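Local coordinates for fibronectin type III domain-containing protein (Simiduia agarivorans, PDB 6P2K) that probably hydrolyses the glucan backbone of xyloglucan or related polysaccharides, as a family 74 glycoside hydrolase whose catalytic part is built from seven-bladed beta-propellers, at residues 650-655 / 701-706; 620-625 / 629-634; 278-283 / 307-312; 290-295 / 347-352; 437-440 / 444-447. All coordinates share one frame; numbering follows the deposited sequence.

Contact 1. Residues 650-655 / 701-706; sequences ILLSTD and NKIVMS
Ile650 meets Met705 where two beta sheets lie face to face, and the touch is made by the end of the isoleucine: its CD1 comes to 3.7 Å from Met705 CB. Its longer branch, CG1, stands anti to the carbonyl carbon (chi1 -59°) and carries CD1 out toward the other sheet, while CG1 itself lies 3.9 Å from Met705 CG. The methionine chain is bent at both chi2 and chi3, which folds the thioether back instead of sending it straight across. A flexible, unbranched side chain suits this place, since it can shape itself to the rigid branched one opposite. Leu651 turns to the other side of its strand and packs on Trp660 and Lys662. Leu652 points across again, and its CD1 approaches Ile703 CD1 at 4.3 Å, a looser meeting of two methyl groups. Ser653 OG donates to Asp655 OD1 at 2.8 Å, nearly along its C-O axis, and is also bonded to Gly657 N; a small residue with a two-way hydroxyl suits the bend after the strand. Asp655 OD2 is bonded to Asn659. The apolar layer thus joins neighbouring four-stranded sheets, as between adjacent blades of a propeller: strand 648-653 lies between strands 628-634 and 661-664, whose Phe634 and Phe664 also cover Met705, while the other side of strand 702-709 presents Val704 to strand 745-751.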
# COMPACT_ATOMS: atom_id res chain seq x y z
N ILE B 650 25.61 49.12 -7.23
CA ILE B 650 25.44 47.98 -8.14
C ILE B 650 26.61 47.99 -9.11
O ILE B 650 26.79 48.95 -9.87
CB ILE B 650 24.10 48.04 -8.88
CG1 ILE B 650 22.92 48.05 -7.90
CG2 ILE B 650 23.98 46.84 -9.81
CD1 ILE B 650 22.72 46.74 -7.18
N LEU B 651 27.40 46.92 -9.09
CA LEU B 651 28.52 46.75 -10.01
C LEU B 651 28.21 45.60 -10.94
O LEU B 651 27.62 44.59 -10.53
CB LEU B 651 29.83 46.48 -9.26
CG LEU B 651 30.25 47.49 -8.18
CD1 LEU B 651 31.70 47.30 -7.79
CD2 LEU B 651 30.02 48.91 -8.66
N LEU B 652 28.61 45.74 -12.20
CA LEU B 652 28.31 44.76 -13.23
C LEU B 652 29.60 44.30 -13.90
O LEU B 652 30.52 45.10 -14.11
CB LEU B 652 27.35 45.32 -14.28
CG LEU B 652 26.59 44.30 -15.13
CD1 LEU B 652 25.68 43.46 -14.26
CD2 LEU B 652 25.80 44.99 -16.23
N SER B 653 29.65 43.01 -14.23
CA SER B 653 30.76 42.44 -14.98
C SER B 653 30.21 41.47 -16.01
O SER B 653 29.28 40.71 -15.71
CB SER B 653 31.75 41.71 -14.06
OG SER B 653 32.55 40.80 -14.80
N THR B 654 30.78 41.50 -17.21
CA THR B 654 30.42 40.55 -18.26
C THR B 654 31.55 39.58 -18.57
O THR B 654 31.49 38.88 -19.59
CB THR B 654 30.00 41.29 -19.53
OG1 THR B 654 31.06 42.17 -19.95
CG2 THR B 654 28.74 42.10 -19.29
N ASP B 655 32.58 39.51 -17.73
CA ASP B 655 33.68 38.56 -17.91
C ASP B 655 33.99 37.85 -16.61
O ASP B 655 35.15 37.72 -16.19
CB ASP B 655 34.92 39.26 -18.48
CG ASP B 655 35.38 40.44 -17.63
OD1 ASP B 655 34.76 40.72 -16.58
OD2 ASP B 655 36.37 41.09 -18.02
N ASN B 701 16.85 40.85 -19.38
CA ASN B 701 17.27 42.23 -19.52
C ASN B 701 16.88 43.09 -18.32
O ASN B 701 16.72 44.31 -18.46
CB ASN B 701 16.71 42.83 -20.81
CG ASN B 701 15.18 42.84 -20.84
OD1 ASN B 701 14.53 42.19 -20.02
ND2 ASN B 701 14.61 43.58 -21.78
N LYS B 702 16.72 42.49 -17.15
CA LYS B 702 16.20 43.19 -15.98
C LYS B 702 17.11 43.01 -14.78
O LYS B 702 17.62 41.91 -14.52
CB LYS B 702 14.78 42.72 -15.64
CG LYS B 702 13.75 42.97 -16.73
CD LYS B 702 13.45 44.46 -16.91
CE LYS B 702 12.61 44.70 -18.16
NZ LYS B 702 12.16 46.11 -18.28
N ILE B 703 17.31 44.10 -14.04
CA ILE B 703 18.04 44.11 -12.78
C ILE B 703 17.24 44.94 -11.78
O ILE B 703 16.68 45.98 -12.14
CB ILE B 703 19.46 44.70 -12.95
CG1 ILE B 703 20.28 43.85 -13.92
CG2 ILE B 703 20.18 44.80 -11.61
CD1 ILE B 703 21.51 44.55 -14.45
N VAL B 704 17.17 44.47 -10.54
CA VAL B 704 16.41 45.14 -9.49
C VAL B 704 17.28 45.26 -8.24
O VAL B 704 18.15 44.43 -7.99
CB VAL B 704 15.08 44.40 -9.17
CG1 VAL B 704 15.36 42.99 -8.67
CG2 VAL B 704 14.23 45.18 -8.17
N MET B 705 17.05 46.32 -7.47
CA MET B 705 17.71 46.52 -6.19
C MET B 705 16.83 47.43 -5.34
O MET B 705 15.90 48.08 -5.83
CB MET B 705 19.11 47.11 -6.36
CG MET B 705 19.15 48.50 -6.99
SD MET B 705 18.99 49.83 -5.78
CE MET B 705 20.43 49.53 -4.75
N SER B 706 17.14 47.48 -4.04
CA SER B 706 16.36 48.28 -3.10
C SER B 706 17.28 48.88 -2.05
O SER B 706 18.03 48.16 -1.39
CB SER B 706 15.28 47.43 -2.43
OG SER B 706 14.80 48.04 -1.25

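Contact 2. Residues 620-625 / 629-634; sequences VEAWAY and VYLMSF
Antiparallel backbones tie Glu621 to Met632 and Trp623 to Tyr630 as hydrogen-bonded pairs, each through two N-H...O=C bonds, such as Tyr630 N to Trp623 O at 2.7 Å and Trp623 N to Tyr630 O at 3.0 Å, with the strand directions 157° apart. This is a beta hairpin, the first two strands of a four-stranded blade of a beta-propeller. Between these pairs, CA-H groups approach the same carbonyls, as Ala622 CA does toward Tyr630 O at 3.1 Å.

The face bearing Trp623, Tyr630 and Met632 is dominated by the indole. With chi1 at 78°, Trp623 CG sits between its own backbone N and carbonyl carbon, and the ring is laid over the neighbouring strand. Tyr630 CB lies over one face of the six-membered ring in a CH-pi contact, 3.5 Å from the ring centroid, while the phenol ring slides away and hardly overlaps the indole. Met632 CB takes the edge instead, in the plane of the indole and 3.6 Å from Trp623 CZ3. A broad flat side chain suits this place because it covers two residues of the partner strand at once; its NE1 is bonded to Gly700 O. Glu621 turns its carboxylate away, to a salt bridge with Lys572.

The face bearing Val620, Ala622 and Leu631 is mostly aliphatic. Leu631 CD1 fits between Val620 CG2, 3.7 Å away, and Ala622 CB, with Phe584 of strand 582-588 packed against it. At the turn end one water, lying in the plane of the Tyr630 ring, is 2.7 Å from Tyr630 OH and donates to Tyr625 O.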
# COMPACT_ATOMS: atom_id res chain seq x y z
N VAL B 620 25.39 38.64 -4.78
CA VAL B 620 25.89 38.47 -6.14
C VAL B 620 24.88 37.64 -6.91
O VAL B 620 24.23 36.75 -6.35
CB VAL B 620 27.29 37.82 -6.16
CG1 VAL B 620 27.24 36.40 -5.60
CG2 VAL B 620 27.87 37.84 -7.57
N GLU B 621 24.71 37.96 -8.19
CA GLU B 621 23.82 37.22 -9.08
C GLU B 621 24.53 36.99 -10.41
O GLU B 621 25.18 37.88 -10.94
CB GLU B 621 22.51 37.98 -9.33
CG GLU B 621 21.47 37.20 -10.14
CD GLU B 621 20.42 36.52 -9.28
OE1 GLU B 621 19.32 37.10 -9.14
OE2 GLU B 621 20.70 35.42 -8.75
N ALA B 622 24.38 35.78 -10.94
CA ALA B 622 24.94 35.41 -12.23
C ALA B 622 23.83 34.85 -13.11
O ALA B 622 23.07 33.98 -12.67
CB ALA B 622 26.06 34.38 -12.08
N TRP B 623 23.73 35.36 -14.34
CA TRP B 623 22.69 34.91 -15.25
C TRP B 623 23.14 35.18 -16.68
O TRP B 623 24.11 35.90 -16.92
CB TRP B 623 21.35 35.58 -14.95
CG TRP B 623 21.22 36.99 -15.45
CD1 TRP B 623 20.62 37.40 -16.60
CD2 TRP B 623 21.69 38.18 -14.80
NE1 TRP B 623 20.68 38.77 -16.71
CE2 TRP B 623 21.34 39.27 -15.62
CE3 TRP B 623 22.38 38.44 -13.61
CZ2 TRP B 623 21.65 40.59 -15.29
CZ3 TRP B 623 22.70 39.75 -13.28
CH2 TRP B 623 22.33 40.81 -14.12
N ALA B 624 22.43 34.58 -17.63
CA ALA B 624 22.75 34.66 -19.05
C ALA B 624 21.59 35.30 -19.81
O ALA B 624 20.42 35.04 -19.51
CB ALA B 624 23.05 33.28 -19.63
N TYR B 625 21.93 36.13 -20.79
CA TYR B 625 20.91 36.75 -21.64
C TYR B 625 21.54 37.14 -22.96
O TYR B 625 22.46 37.96 -22.99
CB TYR B 625 20.30 37.97 -20.95
CG TYR B 625 19.40 38.78 -21.87
CD1 TYR B 625 18.26 38.22 -22.43
CD2 TYR B 625 19.71 40.10 -22.18
CE1 TYR B 625 17.44 38.96 -23.27
CE2 TYR B 625 18.90 40.85 -23.02
CZ TYR B 625 17.77 40.27 -23.56
OH TYR B 625 16.95 41.00 -24.40
N VAL B 629 27.04 36.48 -20.30
CA VAL B 629 26.90 36.06 -18.91
C VAL B 629 27.14 37.28 -18.04
O VAL B 629 28.20 37.90 -18.10
CB VAL B 629 27.88 34.92 -18.56
CG1 VAL B 629 27.82 34.62 -17.07
CG2 VAL B 629 27.54 33.68 -19.36
N TYR B 630 26.14 37.63 -17.24
CA TYR B 630 26.20 38.80 -16.38
C TYR B 630 26.50 38.39 -14.95
O TYR B 630 25.97 37.39 -14.45
CB TYR B 630 24.87 39.57 -16.44
CG TYR B 630 24.61 40.22 -17.78
CD1 TYR B 630 25.15 41.46 -18.09
CD2 TYR B 630 23.83 39.59 -18.74
CE1 TYR B 630 24.92 42.06 -19.31
CE2 TYR B 630 23.59 40.18 -19.97
CZ TYR B 630 24.14 41.42 -20.25
OH TYR B 630 23.91 42.01 -21.47
N LEU B 631 27.37 39.16 -14.29
CA LEU B 631 27.69 38.97 -12.89
C LEU B 631 27.49 40.30 -12.18
O LEU B 631 28.20 41.27 -12.47
CB LEU B 631 29.13 38.47 -12.71
CG LEU B 631 29.55 38.01 -11.31
CD1 LEU B 631 28.82 36.72 -10.92
CD2 LEU B 631 31.06 37.80 -11.25
N MET B 632 26.53 40.34 -11.26
CA MET B 632 26.07 41.59 -10.66
C MET B 632 26.23 41.52 -9.15
O MET B 632 25.80 40.55 -8.51
CB MET B 632 24.61 41.86 -11.03
CG MET B 632 24.06 43.19 -10.56
SD MET B 632 23.22 43.08 -8.96
CE MET B 632 21.75 42.16 -9.42
N SER B 633 26.84 42.55 -8.57
CA SER B 633 27.10 42.63 -7.14
C SER B 633 26.37 43.82 -6.54
O SER B 633 26.40 44.92 -7.10
CB SER B 633 28.61 42.75 -6.87
OG SER B 633 28.87 43.24 -5.56
N PHE B 634 25.74 43.59 -5.40
CA PHE B 634 25.14 44.65 -4.59
C PHE B 634 25.88 44.65 -3.26
O PHE B 634 25.71 43.74 -2.44
CB PHE B 634 23.64 44.43 -4.39
CG PHE B 634 22.99 45.41 -3.45
CD1 PHE B 634 23.20 46.78 -3.60
CD2 PHE B 634 22.17 44.97 -2.43
CE1 PHE B 634 22.60 47.68 -2.74
CE2 PHE B 634 21.56 45.87 -1.57
CZ PHE B 634 21.78 47.22 -1.72
O HOH W 1 23.04 40.74 -23.65

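Contact 3. Residues 278-283 / 307-312; sequences SHKVLL and NFYWEK
Apolar packing carries most of this contact, with Trp310 on one side. The far corner of its indole reaches strand 278-283: Trp310 CZ3 lies 3.8 Å from Leu283 CB, and CH2 is 3.9 Å from Leu283 CD2. A chi1 of -68°, with CG anti to the carbonyl carbon, lays the ring across the middle strand, over Gly295, whose lack of a side chain lets it pass close to the backbone. Val281 O comes 3.8 Å from Trp310 CZ3, obliquely to the ring, and the Val281 CG1 methyl makes a looser touch, 4.2 Å from Trp310 CH2. Branched aliphatic residues suit this side because they offer a compact surface to the wide ring. Replacing Trp310 by an alanine would probably open a gap beside Val281 and Leu283 and leave the carbonyl O of Val255 without the indole N-H.

The polar part lies at the margin. Lys280 NZ is bonded directly to Thr296 OG1, and a water 3.2 Å from both Lys280 NZ and Glu311 OE2 makes a long, probably only partial link between opposite charges whose own atoms are 5.8 Å apart. Beside them the Tyr309 ring meets that of Tyr236 of the second subunit.

Both strands run in roughly the same direction, 41° apart, with strand 292-300 antiparallel between them. Packing between next-but-one strands on one face belongs to the twisted four-stranded meander that forms a beta-propeller blade.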
# COMPACT_ATOMS: atom_id res chain seq x y z
N SER B 278 -17.75 46.99 42.66
CA SER B 278 -17.23 45.72 42.15
C SER B 278 -16.50 45.99 40.84
O SER B 278 -17.10 46.49 39.89
CB SER B 278 -18.36 44.71 41.95
OG SER B 278 -17.83 43.45 41.57
N HIS B 279 -15.22 45.65 40.80
CA HIS B 279 -14.36 45.97 39.67
C HIS B 279 -13.93 44.69 38.95
O HIS B 279 -13.53 43.71 39.59
CB HIS B 279 -13.12 46.74 40.12
CG HIS B 279 -13.42 47.87 41.04
ND1 HIS B 279 -12.48 48.40 41.90
CD2 HIS B 279 -14.55 48.59 41.24
CE1 HIS B 279 -13.02 49.39 42.59
NE2 HIS B 279 -14.27 49.53 42.20
N LYS B 280 -14.02 44.72 37.63
CA LYS B 280 -13.40 43.71 36.78
C LYS B 280 -12.06 44.26 36.29
O LYS B 280 -12.01 45.36 35.74
CB LYS B 280 -14.30 43.34 35.61
CG LYS B 280 -15.66 42.79 36.01
CD LYS B 280 -15.58 41.30 36.32
CE LYS B 280 -16.93 40.78 36.82
NZ LYS B 280 -16.92 39.30 37.00
N VAL B 281 -10.99 43.51 36.51
CA VAL B 281 -9.64 43.93 36.17
C VAL B 281 -9.06 42.94 35.17
O VAL B 281 -9.10 41.73 35.39
CB VAL B 281 -8.74 44.05 37.41
CG1 VAL B 281 -7.40 44.65 37.03
CG2 VAL B 281 -9.43 44.88 38.48
N LEU B 282 -8.50 43.46 34.08
CA LEU B 282 -7.92 42.67 33.01
C LEU B 282 -6.40 42.67 33.14
O LEU B 282 -5.80 43.73 33.33
CB LEU B 282 -8.34 43.23 31.65
CG LEU B 282 -8.15 42.39 30.39
CD1 LEU B 282 -8.91 41.08 30.52
CD2 LEU B 282 -8.65 43.19 29.20
N LEU B 283 -5.79 41.49 33.04
CA LEU B 283 -4.36 41.38 33.34
C LEU B 283 -3.70 40.35 32.43
O LEU B 283 -3.99 39.15 32.54
CB LEU B 283 -4.14 41.03 34.81
CG LEU B 283 -2.68 41.00 35.26
CD1 LEU B 283 -2.06 42.39 35.19
CD2 LEU B 283 -2.57 40.43 36.67
N ASN B 307 -13.71 40.55 49.16
CA ASN B 307 -13.19 39.35 48.52
C ASN B 307 -12.67 39.72 47.14
O ASN B 307 -13.01 40.78 46.59
CB ASN B 307 -14.26 38.26 48.41
CG ASN B 307 -15.53 38.74 47.73
OD1 ASN B 307 -15.51 39.21 46.60
ND2 ASN B 307 -16.65 38.63 48.44
N PHE B 308 -11.86 38.84 46.58
CA PHE B 308 -11.41 38.98 45.20
C PHE B 308 -11.01 37.61 44.68
O PHE B 308 -10.61 36.73 45.45
CB PHE B 308 -10.26 39.98 45.07
CG PHE B 308 -8.92 39.44 45.51
CD1 PHE B 308 -8.51 39.57 46.82
CD2 PHE B 308 -8.08 38.81 44.60
CE1 PHE B 308 -7.28 39.07 47.23
CE2 PHE B 308 -6.85 38.31 45.01
CZ PHE B 308 -6.45 38.45 46.32
N TYR B 309 -11.10 37.45 43.36
CA TYR B 309 -10.66 36.22 42.71
C TYR B 309 -10.21 36.53 41.29
O TYR B 309 -10.68 37.50 40.67
CB TYR B 309 -11.75 35.15 42.71
CG TYR B 309 -13.06 35.54 42.04
CD1 TYR B 309 -14.00 36.31 42.71
CD2 TYR B 309 -13.35 35.13 40.75
CE1 TYR B 309 -15.19 36.67 42.11
CE2 TYR B 309 -14.54 35.48 40.13
CZ TYR B 309 -15.46 36.25 40.82
OH TYR B 309 -16.64 36.60 40.21
N TRP B 310 -9.30 35.71 40.79
CA TRP B 310 -8.81 35.80 39.43
C TRP B 310 -9.30 34.60 38.63
O TRP B 310 -9.32 33.48 39.14
CB TRP B 310 -7.28 35.86 39.38
CG TRP B 310 -6.69 37.12 39.94
CD1 TRP B 310 -6.19 37.30 41.20
CD2 TRP B 310 -6.54 38.37 39.26
NE1 TRP B 310 -5.74 38.59 41.34
CE2 TRP B 310 -5.94 39.26 40.17
CE3 TRP B 310 -6.85 38.82 37.98
CZ2 TRP B 310 -5.65 40.58 39.83
CZ3 TRP B 310 -6.56 40.13 37.64
CH2 TRP B 310 -5.97 41.00 38.56
N GLU B 311 -9.68 34.84 37.38
CA GLU B 311 -10.19 33.80 36.50
C GLU B 311 -9.52 33.93 35.15
O GLU B 311 -9.36 35.04 34.63
CB GLU B 311 -11.71 33.90 36.35
CG GLU B 311 -12.29 33.06 35.24
CD GLU B 311 -13.78 33.31 35.05
OE1 GLU B 311 -14.43 32.53 34.33
OE2 GLU B 311 -14.29 34.30 35.62
N LYS B 312 -9.11 32.80 34.58
CA LYS B 312 -8.54 32.79 33.24
C LYS B 312 -9.69 32.83 32.23
O LYS B 312 -10.47 31.88 32.13
CB LYS B 312 -7.67 31.55 33.02
CG LYS B 312 -6.23 31.74 33.49
CD LYS B 312 -5.29 30.78 32.78
CE LYS B 312 -3.96 30.69 33.52
NZ LYS B 312 -3.00 29.79 32.82
O HOH W 2 -14.89 37.40 35.33

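Contact 4. Residues 290-295 / 347-352; sequences FGLYEG and RGVWST
Extended side chains bring Glu294 and Arg347 together from opposite directions: Glu294 CG is anti to its backbone N (chi1 179°), and the arginine chain is straight from CG to NE. Their flat ends then meet almost coplanar, 22° apart. Arg347 NH2 donates to Glu294 OE2 at 3.0 Å, on the syn lone pair of the oxygen, and OE2 lies at the edge of the guanidinium, close to its plane. This is a salt bridge through a single N-H...O bond.

Further along, Leu292 CD2 lies in the interface, 3.9 Å from Val349 CG1 and 4.0 Å from Ser351 OG. A leucine is long enough to reach both, and the serine fits because it is small and can turn its hydroxyl to Phe335 O. The two strands belong to different four-stranded sheets, so the contact is one of blade on blade, with Ala336 and Tyr338 of strand 336-338 packed alongside.

A methionine in place of Arg347 would probably leave Glu294 without its charged mate and Asp271, bound by Arg347 NE, without its own. Tyr369 OH bonds both Glu294 OE1 and Arg347 NH1, and Tyr338 OH also bonds Glu294 OE2. With so many donors gathered round a buried carboxylate, Glu294 is likely to stay ionised, and its charge is probably paid for within this interface between blades.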
# COMPACT_ATOMS: atom_id res chain seq x y z
N PHE B 290 0.41 32.40 29.40
CA PHE B 290 -0.55 31.77 30.29
C PHE B 290 -1.99 32.09 29.91
O PHE B 290 -2.90 31.73 30.67
CB PHE B 290 -0.31 32.18 31.75
CG PHE B 290 -0.26 33.67 31.96
CD1 PHE B 290 -1.43 34.41 32.06
CD2 PHE B 290 0.95 34.33 32.07
CE1 PHE B 290 -1.39 35.77 32.25
CE2 PHE B 290 0.99 35.69 32.26
CZ PHE B 290 -0.18 36.41 32.35
N GLY B 291 -2.23 32.76 28.79
CA GLY B 291 -3.56 33.25 28.48
C GLY B 291 -3.80 34.63 29.05
O GLY B 291 -2.91 35.48 29.01
N LEU B 292 -4.99 34.86 29.60
CA LEU B 292 -5.37 36.19 30.05
C LEU B 292 -6.29 36.07 31.26
O LEU B 292 -7.20 35.24 31.28
CB LEU B 292 -6.06 36.97 28.92
CG LEU B 292 -6.56 38.39 29.18
CD1 LEU B 292 -5.42 39.30 29.62
CD2 LEU B 292 -7.23 38.93 27.92
N TYR B 293 -6.04 36.90 32.27
CA TYR B 293 -6.80 36.88 33.52
C TYR B 293 -7.82 38.01 33.56
O TYR B 293 -7.54 39.13 33.11
CB TYR B 293 -5.87 37.02 34.73
CG TYR B 293 -5.10 35.79 35.13
CD1 TYR B 293 -5.72 34.74 35.81
CD2 TYR B 293 -3.74 35.68 34.87
CE1 TYR B 293 -5.01 33.62 36.19
CE2 TYR B 293 -3.03 34.57 35.24
CZ TYR B 293 -3.66 33.54 35.91
OH TYR B 293 -2.94 32.43 36.28
N GLU B 294 -8.98 37.72 34.13
CA GLU B 294 -9.91 38.74 34.58
C GLU B 294 -10.15 38.54 36.07
O GLU B 294 -10.49 37.44 36.51
CB GLU B 294 -11.24 38.69 33.82
CG GLU B 294 -12.24 39.75 34.30
CD GLU B 294 -13.44 39.89 33.38
OE1 GLU B 294 -14.09 38.87 33.09
OE2 GLU B 294 -13.73 41.03 32.96
N GLY B 295 -9.95 39.60 36.84
CA GLY B 295 -10.14 39.56 38.28
C GLY B 295 -11.37 40.34 38.70
O GLY B 295 -11.71 41.36 38.10
N ARG B 347 -19.76 44.76 24.83
CA ARG B 347 -18.68 44.43 25.75
C ARG B 347 -17.81 43.33 25.15
O ARG B 347 -18.31 42.28 24.76
CB ARG B 347 -19.23 43.98 27.11
CG ARG B 347 -18.13 43.87 28.16
CD ARG B 347 -18.66 43.43 29.52
NE ARG B 347 -17.62 43.52 30.54
CZ ARG B 347 -16.87 42.50 30.94
NH1 ARG B 347 -17.03 41.30 30.40
NH2 ARG B 347 -15.94 42.67 31.88
N GLY B 348 -16.51 43.60 25.09
CA GLY B 348 -15.57 42.63 24.54
C GLY B 348 -14.16 42.94 24.99
O GLY B 348 -13.91 43.90 25.72
N VAL B 349 -13.23 42.10 24.54
CA VAL B 349 -11.82 42.23 24.88
C VAL B 349 -10.99 42.07 23.61
O VAL B 349 -11.21 41.14 22.83
CB VAL B 349 -11.38 41.19 25.93
CG1 VAL B 349 -9.87 41.22 26.12
CG2 VAL B 349 -12.09 41.42 27.26
N TRP B 350 -10.06 43.00 23.40
CA TRP B 350 -9.07 42.90 22.33
C TRP B 350 -7.73 42.47 22.94
O TRP B 350 -7.28 43.08 23.91
CB TRP B 350 -8.91 44.24 21.61
CG TRP B 350 -9.82 44.41 20.43
CD1 TRP B 350 -10.95 45.17 20.36
CD2 TRP B 350 -9.66 43.80 19.14
NE1 TRP B 350 -11.51 45.07 19.11
CE2 TRP B 350 -10.74 44.24 18.34
CE3 TRP B 350 -8.72 42.93 18.58
CZ2 TRP B 350 -10.90 43.83 17.02
CZ3 TRP B 350 -8.88 42.53 17.27
CH2 TRP B 350 -9.96 42.98 16.50
N SER B 351 -7.12 41.44 22.37
CA SER B 351 -5.84 40.94 22.90
C SER B 351 -5.10 40.20 21.79
O SER B 351 -5.39 40.39 20.60
CB SER B 351 -6.08 40.07 24.14
OG SER B 351 -4.86 39.65 24.72
N THR B 352 -4.15 39.34 22.17
CA THR B 352 -3.25 38.71 21.21
C THR B 352 -2.65 37.45 21.82
O THR B 352 -2.62 37.29 23.05
CB THR B 352 -2.13 39.67 20.80
OG1 THR B 352 -1.23 39.01 19.90
CG2 THR B 352 -1.35 40.12 22.03

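Contact 5. Residues 437-440 / 444-447; sequences HRRG and NLSD
Leu445 engages His437 twice, in unlike ways: it gives its backbone N-H to the histidine carbonyl, and its own carbonyl turns back against the histidine side chain. The first is a nearly straight hydrogen bond, Leu445 N to His437 O at 2.8 Å with 173° at the hydrogen, although the donor is tilted 24° out of the carbonyl plane. In the second, Leu445 O lies 3.4 Å from both His437 CB and CD2. The turning back follows from the inverse gamma turn centred on Leu445, which is closed by a weak bond from Ser446 N to Asn444 O. On one face of the imidazole rests Arg438 CG, and the ring's ND1 is bonded to Asn434 O.

Here the loop between strands 431-432 and 447-456 doubles back on itself, with Arg438 and Asn444 forming a single backbone bridge. Immediately after it, Ser446 and Asp447 both face Thr467 in a classic beta bulge.

Asparagine suits its place because its compact amide can fold against the other limb, placing Asn444 OD1 3.3 Å from Arg438 CA; a glycerol, probably from the crystallisation liquor, also lies close to this side chain. The long aliphatic part of Arg439, bent at chi2 and chi3, crosses Leu445 at a slant, its CD 3.9 Å from Leu445 CD1. Both side chains pack on Trp480, and the arginine's polar end reaches Gln436 O through NH1.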
# COMPACT_ATOMS: atom_id res chain seq x y z
N HIS B 437 6.64 22.80 10.29
CA HIS B 437 7.90 23.13 10.94
C HIS B 437 7.94 22.63 12.38
O HIS B 437 9.03 22.57 12.97
CB HIS B 437 8.16 24.64 10.87
CG HIS B 437 7.74 25.40 12.09
ND1 HIS B 437 6.47 25.92 12.24
CD2 HIS B 437 8.43 25.78 13.20
CE1 HIS B 437 6.39 26.56 13.39
NE2 HIS B 437 7.56 26.49 13.99
N ARG B 438 6.80 22.25 12.95
CA ARG B 438 6.73 21.72 14.31
C ARG B 438 6.88 20.20 14.23
O ARG B 438 5.91 19.48 13.98
CB ARG B 438 5.43 22.14 14.97
CG ARG B 438 5.00 23.56 14.61
CD ARG B 438 3.89 24.09 15.50
NE ARG B 438 4.42 24.68 16.73
CZ ARG B 438 4.58 25.99 16.93
NH1 ARG B 438 4.26 26.85 15.97
NH2 ARG B 438 5.06 26.42 18.08
N ARG B 439 8.11 19.72 14.44
CA ARG B 439 8.44 18.33 14.20
C ARG B 439 8.13 17.41 15.38
O ARG B 439 8.18 16.19 15.22
CB ARG B 439 9.93 18.19 13.83
CG ARG B 439 10.41 19.16 12.75
CD ARG B 439 9.60 19.03 11.45
NE ARG B 439 9.86 17.77 10.75
CZ ARG B 439 9.29 17.44 9.59
NH1 ARG B 439 8.44 18.27 9.00
NH2 ARG B 439 9.58 16.27 9.02
N GLY B 440 7.81 17.97 16.54
CA GLY B 440 7.51 17.16 17.70
C GLY B 440 8.69 17.07 18.65
O GLY B 440 9.85 17.28 18.28
N ASN B 444 11.47 22.42 16.72
CA ASN B 444 10.72 23.27 15.80
C ASN B 444 11.68 23.98 14.86
O ASN B 444 12.65 24.59 15.30
CB ASN B 444 9.88 24.29 16.57
CG ASN B 444 8.89 23.64 17.51
OD1 ASN B 444 8.04 22.85 17.09
ND2 ASN B 444 8.98 23.97 18.79
N LEU B 445 11.39 23.90 13.56
CA LEU B 445 12.23 24.51 12.53
C LEU B 445 11.76 25.95 12.29
O LEU B 445 11.16 26.28 11.26
CB LEU B 445 12.21 23.68 11.26
CG LEU B 445 12.64 22.22 11.38
CD1 LEU B 445 12.36 21.47 10.09
CD2 LEU B 445 14.11 22.13 11.75
N SER B 446 12.05 26.81 13.26
CA SER B 446 11.48 28.16 13.29
C SER B 446 12.30 29.19 12.52
O SER B 446 11.87 30.35 12.44
CB SER B 446 11.30 28.61 14.74
OG SER B 446 12.37 28.17 15.56
N ASP B 447 13.45 28.82 11.95
CA ASP B 447 14.31 29.76 11.24
C ASP B 447 14.75 29.13 9.92
O ASP B 447 15.38 28.07 9.93
CB ASP B 447 15.52 30.15 12.09
CG ASP B 447 16.26 31.35 11.54
OD1 ASP B 447 17.18 31.16 10.71
OD2 ASP B 447 15.91 32.49 11.93

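Overall arrangement
The contacts form two clusters and an outlier. Contacts 1 and 2, with centres about 6 Å apart, share a sheet: strand 648-653 bonds to strand 628-634, so the hairpin extends the inter-blade layer, Trp623 and Met632 reaching Ile703 and Phe634 reaching Met705. Contacts 3 and 4, about 11 Å apart between centres, interlock through strand 292-300, one spanning a blade, the other joining it to the next. The clusters lie on opposite sides of the chain's centre, contacts 1 and 3 being about 62 Å apart between centres. Contact 5 is about 28 Å from contact 4 and about 34 Å from contact 2, centre to centre. In contact 2, the Glu621 side chain is about 8 Å from a bound zinc ion.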